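Local coordinates for pesticidal crystal protein Cry2Aa (Bacillus thuringiensis serovar kurstaki, PDB 1I5P), which binds to midgut epithelial cells of dipteran and lepidopteran larvae and brings about their colloid-osmotic lysis, at residues N416-Y421 with S466-K471; E243-M248 with S271-Y276; A532-R537 with L605-T610. All blocks are in the same frame, centred on the assembly; numbering follows the deposited sequence.

In the fold
Followed from the N terminus, the chain first meets contact 2, where the segment entering strand 275-278 returns to helix 238-259 of the helical domain, closing a loop of 22 residues between E243-M248 and S271-Y276. Contact 1 closes next, over 44 residues within the middle domain, and contact 3 last, over 67 residues within the C-terminal domain. The three loops follow in series; none nests in or crosses another. Contacts 1 and 2 touch, their centres about 9 Å apart, because strands 275-278 and 462-469 are sheet neighbours and Asn469 reaches Gly272 and Asn274. Contact 3 stands apart, its centre about 26 Å from that of contact 1.

Contact 1: residues N416-Y421 with S466-K471; sequences NYFPDY and SVHNRK
Phe418 and Tyr421 pack closely on His468: the Phe418 ring sends its edge onto the face of the imidazole, planes at 89° and centroids 5.3 Å apart, and Tyr421 CD2 lies 4.0 Å from His468 CB. With CG anti to its carbonyl carbon (chi1 -52°), His468 turns a face to Phe418 and its CE1 edge to Asn416 O, 3.4 Å from His468 CE1. Both imidazole nitrogens have partners: His468 NE2 shares a hydrogen bond with Ser466 OG at 2.7 Å, and ND1 meets a water that also takes the N-H of Phe418 and donates to Tyr421 O. Strand 462-469 belongs to a three-stranded antiparallel sheet of the middle, beta-prism domain, and the type II turn Phe418 to Tyr421 leads into its neighbour, strand 422-430. Helix 238-259 packs on Phe418 and Tyr421 through Leu250. Arg470 also lies close on the Tyr421 ring, its CG 4.0 Å from the ring centroid as a CH-pi contact, while the guanidinium, its plane 51° from the ring, places a face over Tyr421 CE1. Arg470 NH1 comes within 2.8 Å of Tyr421 OH, at an angle too poor for a hydrogen bond, and has a long, weak ion pair with Glu254; buried Arg470 NE has no partner in the model. The solvent side is at partly exposed Asp420 and Arg470, where Asp420 pairs with Lys29 and a second water bridges Asp420 O and Arg470 O.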
loop_
_atom_site.group_PDB
_atom_site.type_symbol
_atom_site.label_atom_id
_atom_site.label_comp_id
_atom_site.label_asym_id
_atom_site.label_seq_id
_atom_site.Cartn_x
_atom_site.Cartn_y
_atom_site.Cartn_z
ATOM N N ASN A 416 -12.948 5.659 8.111
ATOM C CA ASN A 416 -11.744 5.033 7.592
ATOM C C ASN A 416 -10.767 6.097 7.132
ATOM O O ASN A 416 -11.086 6.937 6.298
ATOM C CB ASN A 416 -12.123 4.092 6.451
ATOM C CG ASN A 416 -13.263 3.172 6.837
ATOM O OD1 ASN A 416 -13.091 2.273 7.667
ATOM N ND2 ASN A 416 -14.442 3.398 6.254
ATOM N N TYR A 417 -9.563 6.043 7.687
ATOM C CA TYR A 417 -8.535 7.022 7.371
ATOM C C TYR A 417 -7.194 6.549 7.918
ATOM O O TYR A 417 -7.144 5.893 8.957
ATOM C CB TYR A 417 -8.905 8.360 8.021
ATOM C CG TYR A 417 -7.779 9.364 8.069
ATOM C CD1 TYR A 417 -7.461 10.129 6.950
ATOM C CD2 TYR A 417 -7.000 9.522 9.223
ATOM C CE1 TYR A 417 -6.399 11.023 6.967
ATOM C CE2 TYR A 417 -5.931 10.415 9.250
ATOM C CZ TYR A 417 -5.636 11.159 8.117
ATOM O OH TYR A 417 -4.557 12.013 8.119
ATOM N N PHE A 418 -6.116 6.871 7.212
ATOM C CA PHE A 418 -4.769 6.513 7.651
ATOM C C PHE A 418 -3.851 7.690 7.329
ATOM O O PHE A 418 -3.925 8.244 6.233
ATOM C CB PHE A 418 -4.269 5.251 6.933
ATOM C CG PHE A 418 -5.206 4.078 7.038
ATOM C CD1 PHE A 418 -6.212 3.887 6.093
ATOM C CD2 PHE A 418 -5.092 3.172 8.089
ATOM C CE1 PHE A 418 -7.095 2.804 6.189
ATOM C CE2 PHE A 418 -5.965 2.088 8.201
ATOM C CZ PHE A 418 -6.971 1.904 7.247
ATOM N N PRO A 419 -2.975 8.081 8.273
ATOM C CA PRO A 419 -2.047 9.202 8.073
ATOM C C PRO A 419 -1.284 9.077 6.768
ATOM O O PRO A 419 -0.797 7.996 6.439
ATOM C CB PRO A 419 -1.129 9.111 9.296
ATOM C CG PRO A 419 -2.061 8.600 10.347
ATOM C CD PRO A 419 -2.763 7.476 9.601
ATOM N N ASP A 420 -1.200 10.182 6.028
ATOM C CA ASP A 420 -0.501 10.228 4.737
ATOM C C ASP A 420 -1.121 9.358 3.645
ATOM O O ASP A 420 -0.544 9.184 2.567
ATOM C CB ASP A 420 0.974 9.866 4.920
ATOM C CG ASP A 420 1.717 10.878 5.784
ATOM O OD1 ASP A 420 1.720 12.081 5.434
ATOM O OD2 ASP A 420 2.296 10.470 6.813
ATOM N N TYR A 421 -2.297 8.805 3.919
ATOM C CA TYR A 421 -2.990 8.004 2.919
ATOM C C TYR A 421 -4.158 8.808 2.395
ATOM O O TYR A 421 -4.864 9.468 3.160
ATOM C CB TYR A 421 -3.530 6.695 3.507
ATOM C CG TYR A 421 -2.512 5.582 3.629
ATOM C CD1 TYR A 421 -1.541 5.609 4.629
ATOM C CD2 TYR A 421 -2.547 4.481 2.771
ATOM C CE1 TYR A 421 -0.636 4.574 4.781
ATOM C CE2 TYR A 421 -1.640 3.431 2.915
ATOM C CZ TYR A 421 -0.690 3.484 3.922
ATOM O OH TYR A 421 0.208 2.451 4.073
ATOM N N SER A 466 -13.644 2.207 0.249
ATOM C CA SER A 466 -12.690 3.281 0.003
ATOM C C SER A 466 -11.297 2.665 -0.162
ATOM O O SER A 466 -10.913 1.756 0.577
ATOM C CB SER A 466 -12.713 4.316 1.141
ATOM O OG SER A 466 -12.521 3.724 2.410
ATOM N N VAL A 467 -10.569 3.145 -1.168
ATOM C CA VAL A 467 -9.230 2.659 -1.475
ATOM C C VAL A 467 -8.218 3.719 -1.063
ATOM O O VAL A 467 -8.157 4.800 -1.655
ATOM C CB VAL A 467 -9.073 2.383 -2.987
ATOM C CG1 VAL A 467 -7.771 1.644 -3.247
ATOM C CG2 VAL A 467 -10.263 1.574 -3.497
ATOM N N HIS A 468 -7.425 3.394 -0.050
ATOM C CA HIS A 468 -6.435 4.321 0.482
ATOM C C HIS A 468 -5.022 4.010 0.002
ATOM O O HIS A 468 -4.576 2.856 0.022
ATOM C CB HIS A 468 -6.481 4.285 2.011
ATOM C CG HIS A 468 -7.856 4.485 2.572
ATOM N ND1 HIS A 468 -8.205 5.586 3.321
ATOM C CD2 HIS A 468 -8.972 3.721 2.484
ATOM C CE1 HIS A 468 -9.477 5.494 3.671
ATOM N NE2 HIS A 468 -9.963 4.369 3.175
ATOM N N ASN A 469 -4.316 5.049 -0.429
ATOM C CA ASN A 469 -2.958 4.878 -0.911
ATOM C C ASN A 469 -2.159 6.141 -0.624
ATOM O O ASN A 469 -2.724 7.238 -0.554
ATOM C CB ASN A 469 -2.981 4.573 -2.417
ATOM C CG ASN A 469 -1.674 3.993 -2.915
ATOM O OD1 ASN A 469 -0.695 4.716 -3.094
ATOM N ND2 ASN A 469 -1.649 2.682 -3.132
ATOM N N ARG A 470 -0.849 5.983 -0.461
ATOM C CA ARG A 470 0.028 7.110 -0.186
ATOM C C ARG A 470 0.226 8.013 -1.400
ATOM O O ARG A 470 0.566 9.192 -1.252
ATOM C CB ARG A 470 1.392 6.613 0.281
ATOM C CG ARG A 470 1.419 6.062 1.694
ATOM C CD ARG A 470 2.851 5.848 2.142
ATOM N NE ARG A 470 2.979 5.893 3.597
ATOM C CZ ARG A 470 2.933 4.832 4.394
ATOM N NH1 ARG A 470 2.763 3.621 3.882
ATOM N NH2 ARG A 470 3.064 4.984 5.704
ATOM N N LYS A 471 0.028 7.453 -2.592
ATOM C CA LYS A 471 0.198 8.196 -3.838
ATOM C C LYS A 471 -0.209 9.657 -3.706
ATOM O O LYS A 471 -1.332 9.962 -3.315
ATOM C CB LYS A 471 -0.611 7.546 -4.959
ATOM C CG LYS A 471 -0.386 8.188 -6.314
ATOM C CD LYS A 471 1.088 8.120 -6.698
ATOM C CE LYS A 471 1.310 8.607 -8.120
ATOM N NZ LYS A 471 2.715 8.374 -8.566
HETATM O O HOH W 1 -6.862 7.914 4.249
HETATM O O HOH W 2 1.440 10.520 1.008
#

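Contact 2: residues E243-M248 with S271-Y276; sequences EFRTYM and SGANLY
Thr246 and Leu275 mark the nearest backbone approach, CA to CA 5.6 Å, where helix 238-259 passes the start of strand 275-278. This is an interface between the helical bundle and the beta-prism domain of a three-domain delta-endotoxin, and it is buried. Arg245 gives the largest share of the helix side. With CG anti to the backbone N (chi1 173°) and the chain extended as far as NE, it reaches straight off the helix to the loop before the strand. There the guanidinium grips one carbonyl end-on: Arg245 NH1 donates to Asn274 O at 2.8 Å and Arg245 NH2 to the same oxygen at 3.0 Å. The oxygen lies in the guanidinium plane, yet both donors stand above one face of the carbonyl plane, some 38° out of it for NH1. One face of the guanidinium is covered by the edge of Tyr276, CE1 coming 3.5 Å from Arg245 CZ with the planes 62° apart; Phe249 adds a cation-pi contact. The OH of Tyr276 receives a weak bond from Asn274 ND2, while Asn274 OD1 is taken by Asn469. Thr246 works differently: its methyl CG2 touches Leu275 CD2, and its hydroxyl, bonded to Leu242 O in the helix, meets two waters. One donates to Thr246 OG1 and Tyr276 O; the other accepts from Arg245 NH1 and Tyr276 N and lies 2.6 Å from Thr246 OG1.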
loop_
_atom_site.group_PDB
_atom_site.type_symbol
_atom_site.label_atom_id
_atom_site.label_comp_id
_atom_site.label_asym_id
_atom_site.label_seq_id
_atom_site.Cartn_x
_atom_site.Cartn_y
_atom_site.Cartn_z
ATOM N N GLU A 243 -9.844 -5.901 6.719
ATOM C CA GLU A 243 -9.099 -5.485 7.906
ATOM C C GLU A 243 -7.965 -6.454 8.215
ATOM O O GLU A 243 -6.905 -6.050 8.698
ATOM C CB GLU A 243 -10.019 -5.386 9.121
ATOM C CG GLU A 243 -11.100 -4.331 9.013
ATOM C CD GLU A 243 -11.330 -3.604 10.324
ATOM O OE1 GLU A 243 -11.322 -4.264 11.384
ATOM O OE2 GLU A 243 -11.521 -2.373 10.296
ATOM N N PHE A 244 -8.192 -7.736 7.956
ATOM C CA PHE A 244 -7.155 -8.720 8.194
ATOM C C PHE A 244 -5.971 -8.349 7.310
ATOM O O PHE A 244 -4.823 -8.382 7.746
ATOM C CB PHE A 244 -7.643 -10.124 7.830
ATOM C CG PHE A 244 -6.592 -11.193 7.988
ATOM C CD1 PHE A 244 -6.243 -11.666 9.248
ATOM C CD2 PHE A 244 -5.934 -11.710 6.877
ATOM C CE1 PHE A 244 -5.261 -12.641 9.402
ATOM C CE2 PHE A 244 -4.946 -12.688 7.016
ATOM C CZ PHE A 244 -4.608 -13.153 8.284
ATOM N N ARG A 245 -6.262 -7.997 6.059
ATOM C CA ARG A 245 -5.221 -7.622 5.105
ATOM C C ARG A 245 -4.544 -6.323 5.522
ATOM O O ARG A 245 -3.318 -6.222 5.522
ATOM C CB ARG A 245 -5.808 -7.455 3.697
ATOM C CG ARG A 245 -4.817 -6.893 2.678
ATOM C CD ARG A 245 -5.435 -6.799 1.293
ATOM N NE ARG A 245 -4.518 -6.192 0.332
ATOM C CZ ARG A 245 -4.146 -4.915 0.351
ATOM N NH1 ARG A 245 -4.612 -4.091 1.280
ATOM N NH2 ARG A 245 -3.296 -4.463 -0.560
ATOM N N THR A 246 -5.356 -5.333 5.873
ATOM C CA THR A 246 -4.835 -4.043 6.293
ATOM C C THR A 246 -3.901 -4.199 7.477
ATOM O O THR A 246 -2.790 -3.662 7.477
ATOM C CB THR A 246 -5.974 -3.086 6.677
ATOM O OG1 THR A 246 -6.673 -2.693 5.489
ATOM C CG2 THR A 246 -5.435 -1.855 7.385
ATOM N N TYR A 247 -4.352 -4.947 8.479
ATOM C CA TYR A 247 -3.556 -5.169 9.672
ATOM C C TYR A 247 -2.182 -5.735 9.309
ATOM O O TYR A 247 -1.155 -5.225 9.756
ATOM C CB TYR A 247 -4.272 -6.129 10.631
ATOM C CG TYR A 247 -3.643 -6.151 12.003
ATOM C CD1 TYR A 247 -4.151 -5.364 13.043
ATOM C CD2 TYR A 247 -2.492 -6.900 12.246
ATOM C CE1 TYR A 247 -3.520 -5.323 14.290
ATOM C CE2 TYR A 247 -1.855 -6.862 13.483
ATOM C CZ TYR A 247 -2.371 -6.072 14.497
ATOM O OH TYR A 247 -1.711 -6.011 15.707
ATOM N N MET A 248 -2.162 -6.785 8.492
ATOM C CA MET A 248 -0.902 -7.408 8.081
ATOM C C MET A 248 -0.077 -6.553 7.118
ATOM O O MET A 248 1.154 -6.588 7.142
ATOM C CB MET A 248 -1.173 -8.780 7.459
ATOM C CG MET A 248 -1.661 -9.832 8.461
ATOM S SD MET A 248 -0.468 -10.128 9.799
ATOM C CE MET A 248 -1.556 -10.667 11.150
ATOM N N SER A 271 4.497 5.465 -4.174
ATOM C CA SER A 271 3.261 4.855 -3.701
ATOM C C SER A 271 3.502 3.420 -3.271
ATOM O O SER A 271 4.512 2.815 -3.630
ATOM C CB SER A 271 2.196 4.893 -4.800
ATOM O OG SER A 271 2.620 4.161 -5.933
ATOM N N GLY A 272 2.568 2.883 -2.495
ATOM C CA GLY A 272 2.693 1.516 -2.034
ATOM C C GLY A 272 1.403 0.760 -2.261
ATOM O O GLY A 272 0.584 1.154 -3.084
ATOM N N ALA A 273 1.218 -0.331 -1.532
ATOM C CA ALA A 273 0.007 -1.124 -1.663
ATOM C C ALA A 273 -1.184 -0.348 -1.125
ATOM O O ALA A 273 -1.033 0.530 -0.272
ATOM C CB ALA A 273 0.153 -2.429 -0.899
ATOM N N ASN A 274 -2.371 -0.660 -1.632
ATOM C CA ASN A 274 -3.579 0.001 -1.161
ATOM C C ASN A 274 -4.006 -0.598 0.164
ATOM O O ASN A 274 -3.516 -1.646 0.574
ATOM C CB ASN A 274 -4.743 -0.212 -2.134
ATOM C CG ASN A 274 -4.533 0.452 -3.475
ATOM O OD1 ASN A 274 -4.075 1.588 -3.561
ATOM N ND2 ASN A 274 -4.895 -0.259 -4.540
ATOM N N LEU A 275 -4.926 0.092 0.826
ATOM C CA LEU A 275 -5.529 -0.378 2.067
ATOM C C LEU A 275 -7.004 -0.218 1.723
ATOM O O LEU A 275 -7.432 0.875 1.370
ATOM C CB LEU A 275 -5.168 0.523 3.257
ATOM C CG LEU A 275 -3.711 0.544 3.734
ATOM C CD1 LEU A 275 -3.602 1.427 4.964
ATOM C CD2 LEU A 275 -3.243 -0.871 4.052
ATOM N N TYR A 276 -7.772 -1.302 1.785
ATOM C CA TYR A 276 -9.193 -1.228 1.459
ATOM C C TYR A 276 -10.050 -1.257 2.702
ATOM O O TYR A 276 -9.800 -2.033 3.624
ATOM C CB TYR A 276 -9.619 -2.387 0.560
ATOM C CG TYR A 276 -8.708 -2.622 -0.609
ATOM C CD1 TYR A 276 -7.634 -3.506 -0.515
ATOM C CD2 TYR A 276 -8.912 -1.953 -1.815
ATOM C CE1 TYR A 276 -6.788 -3.721 -1.604
ATOM C CE2 TYR A 276 -8.072 -2.156 -2.902
ATOM C CZ TYR A 276 -7.019 -3.037 -2.796
ATOM O OH TYR A 276 -6.206 -3.231 -3.891
HETATM O O HOH W 3 -7.047 -3.795 3.189
HETATM O O HOH W 4 -9.204 -2.327 6.301
#

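Contact 3: residues A532-R537 with L605-T610; sequences ARYTLR and LDINVT
Ala532 and Ile607 face each other as a hydrogen-bonded pair of antiparallel strands, Ala532 N giving to Ile607 O at 2.9 Å and Ile607 N returning a bond to Ala532 O. Tyr534 and Leu605 repeat this reciprocal pattern two residues along, within one sheet of the C-terminal lectin-like jelly-roll sandwich; the N-to-C directions of the two short segments make 161°, near antiparallel. Between these pairs lies Arg533 with Asp606, a non-hydrogen-bonded pair whose side chains lie side by side and point the same way, on the opposite face of the sheet from Ala532 and Tyr534. On this partly exposed face, the Arg533 chain bends at chi3 (-67°), turning NE and NH2 together toward the carboxylate. The salt bridge is side-on and nearly coplanar, planes 16° apart: Arg533 NH2 meets Asp606 OD2 at 2.8 Å and Arg533 NE meets Asp606 OD1 at 2.6 Å, each on the syn lone pair of its oxygen. On the buried face the Tyr534 ring crosses Ile607 obliquely, with Tyr534 CE1 4.0 Å from Ile607 CD1. Farther out, Phe525, Leu523, Leu619 and Ile622 of strands 522-525 and 617-626 pack against Ala532 and Tyr534, and Tyr534 OH is hydrogen-bonded to Pro498 O.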
loop_
_atom_site.group_PDB
_atom_site.type_symbol
_atom_site.label_atom_id
_atom_site.label_comp_id
_atom_site.label_asym_id
_atom_site.label_seq_id
_atom_site.Cartn_x
_atom_site.Cartn_y
_atom_site.Cartn_z
ATOM N N ALA A 532 2.177 -0.398 -22.558
ATOM C CA ALA A 532 1.662 0.376 -21.442
ATOM C C ALA A 532 2.391 1.717 -21.450
ATOM O O ALA A 532 3.620 1.768 -21.347
ATOM C CB ALA A 532 1.916 -0.359 -20.119
ATOM N N ARG A 533 1.639 2.801 -21.594
ATOM C CA ARG A 533 2.242 4.122 -21.605
ATOM C C ARG A 533 2.088 4.835 -20.273
ATOM O O ARG A 533 1.024 4.803 -19.660
ATOM C CB ARG A 533 1.629 4.998 -22.701
ATOM C CG ARG A 533 1.916 6.490 -22.487
ATOM C CD ARG A 533 1.607 7.326 -23.706
ATOM N NE ARG A 533 2.516 7.016 -24.806
ATOM C CZ ARG A 533 2.506 7.638 -25.979
ATOM N NH1 ARG A 533 1.631 8.608 -26.210
ATOM N NH2 ARG A 533 3.381 7.298 -26.916
ATOM N N TYR A 534 3.160 5.492 -19.849
ATOM C CA TYR A 534 3.174 6.256 -18.610
ATOM C C TYR A 534 3.662 7.662 -18.924
ATOM O O TYR A 534 4.484 7.859 -19.820
ATOM C CB TYR A 534 4.097 5.599 -17.585
ATOM C CG TYR A 534 3.698 4.180 -17.268
ATOM C CD1 TYR A 534 4.073 3.131 -18.099
ATOM C CD2 TYR A 534 2.883 3.897 -16.177
ATOM C CE1 TYR A 534 3.641 1.830 -17.859
ATOM C CE2 TYR A 534 2.445 2.598 -15.926
ATOM C CZ TYR A 534 2.825 1.574 -16.774
ATOM O OH TYR A 534 2.358 0.302 -16.554
ATOM N N THR A 535 3.144 8.639 -18.189
ATOM C CA THR A 535 3.534 10.026 -18.398
ATOM C C THR A 535 3.996 10.656 -17.093
ATOM O O THR A 535 3.335 10.534 -16.056
ATOM C CB THR A 535 2.369 10.848 -18.973
ATOM O OG1 THR A 535 1.866 10.195 -20.141
ATOM C CG2 THR A 535 2.842 12.255 -19.353
ATOM N N LEU A 536 5.130 11.341 -17.156
ATOM C CA LEU A 536 5.688 11.971 -15.974
ATOM C C LEU A 536 6.159 13.395 -16.258
ATOM O O LEU A 536 6.502 13.739 -17.396
ATOM C CB LEU A 536 6.854 11.126 -15.456
ATOM C CG LEU A 536 8.098 11.070 -16.343
ATOM C CD1 LEU A 536 9.084 12.118 -15.858
ATOM C CD2 LEU A 536 8.742 9.693 -16.288
ATOM N N ARG A 537 6.179 14.214 -15.209
ATOM C CA ARG A 537 6.616 15.599 -15.303
ATOM C C ARG A 537 8.092 15.612 -14.907
ATOM O O ARG A 537 8.422 15.447 -13.731
ATOM C CB ARG A 537 5.801 16.466 -14.338
ATOM C CG ARG A 537 6.051 17.959 -14.465
ATOM C CD ARG A 537 5.519 18.479 -15.782
ATOM N NE ARG A 537 5.695 19.919 -15.921
ATOM C CZ ARG A 537 5.226 20.628 -16.942
ATOM N NH1 ARG A 537 4.550 20.027 -17.913
ATOM N NH2 ARG A 537 5.441 21.933 -16.995
ATOM N N LEU A 605 6.612 7.438 -21.385
ATOM C CA LEU A 605 7.424 6.239 -21.260
ATOM C C LEU A 605 6.594 5.082 -21.779
ATOM O O LEU A 605 5.597 4.707 -21.157
ATOM C CB LEU A 605 7.790 5.983 -19.794
ATOM C CG LEU A 605 8.333 4.587 -19.456
ATOM C CD1 LEU A 605 9.664 4.361 -20.160
ATOM C CD2 LEU A 605 8.497 4.449 -17.946
ATOM N N ASP A 606 6.983 4.527 -22.920
ATOM C CA ASP A 606 6.247 3.406 -23.488
ATOM C C ASP A 606 6.970 2.100 -23.222
ATOM O O ASP A 606 8.141 1.940 -23.558
ATOM C CB ASP A 606 6.044 3.593 -24.994
ATOM C CG ASP A 606 5.150 4.770 -25.320
ATOM O OD1 ASP A 606 4.149 4.971 -24.602
ATOM O OD2 ASP A 606 5.445 5.489 -26.301
ATOM N N ILE A 607 6.260 1.176 -22.588
ATOM C CA ILE A 607 6.815 -0.128 -22.271
ATOM C C ILE A 607 6.064 -1.192 -23.067
ATOM O O ILE A 607 4.904 -1.496 -22.781
ATOM C CB ILE A 607 6.702 -0.424 -20.758
ATOM C CG1 ILE A 607 7.423 0.674 -19.961
ATOM C CG2 ILE A 607 7.305 -1.777 -20.445
ATOM C CD1 ILE A 607 7.402 0.483 -18.445
ATOM N N ASN A 608 6.729 -1.742 -24.079
ATOM C CA ASN A 608 6.134 -2.768 -24.922
ATOM C C ASN A 608 6.714 -4.134 -24.593
ATOM O O ASN A 608 7.929 -4.309 -24.518
ATOM C CB ASN A 608 6.353 -2.436 -26.398
ATOM C CG ASN A 608 5.919 -3.562 -27.321
ATOM O OD1 ASN A 608 6.671 -4.506 -27.567
ATOM N ND2 ASN A 608 4.697 -3.473 -27.826
ATOM N N VAL A 609 5.834 -5.107 -24.400
ATOM C CA VAL A 609 6.276 -6.441 -24.053
ATOM C C VAL A 609 5.873 -7.501 -25.063
ATOM O O VAL A 609 4.719 -7.582 -25.487
ATOM C CB VAL A 609 5.746 -6.854 -22.660
ATOM C CG1 VAL A 609 6.172 -8.283 -22.341
ATOM C CG2 VAL A 609 6.275 -5.897 -21.600
ATOM N N THR A 610 6.856 -8.307 -25.442
ATOM C CA THR A 610 6.658 -9.398 -26.376
ATOM C C THR A 610 6.712 -10.664 -25.536
ATOM O O THR A 610 7.703 -10.905 -24.849
ATOM C CB THR A 610 7.792 -9.450 -27.420
ATOM O OG1 THR A 610 7.825 -8.219 -28.151
ATOM C CG2 THR A 610 7.577 -10.605 -28.384
#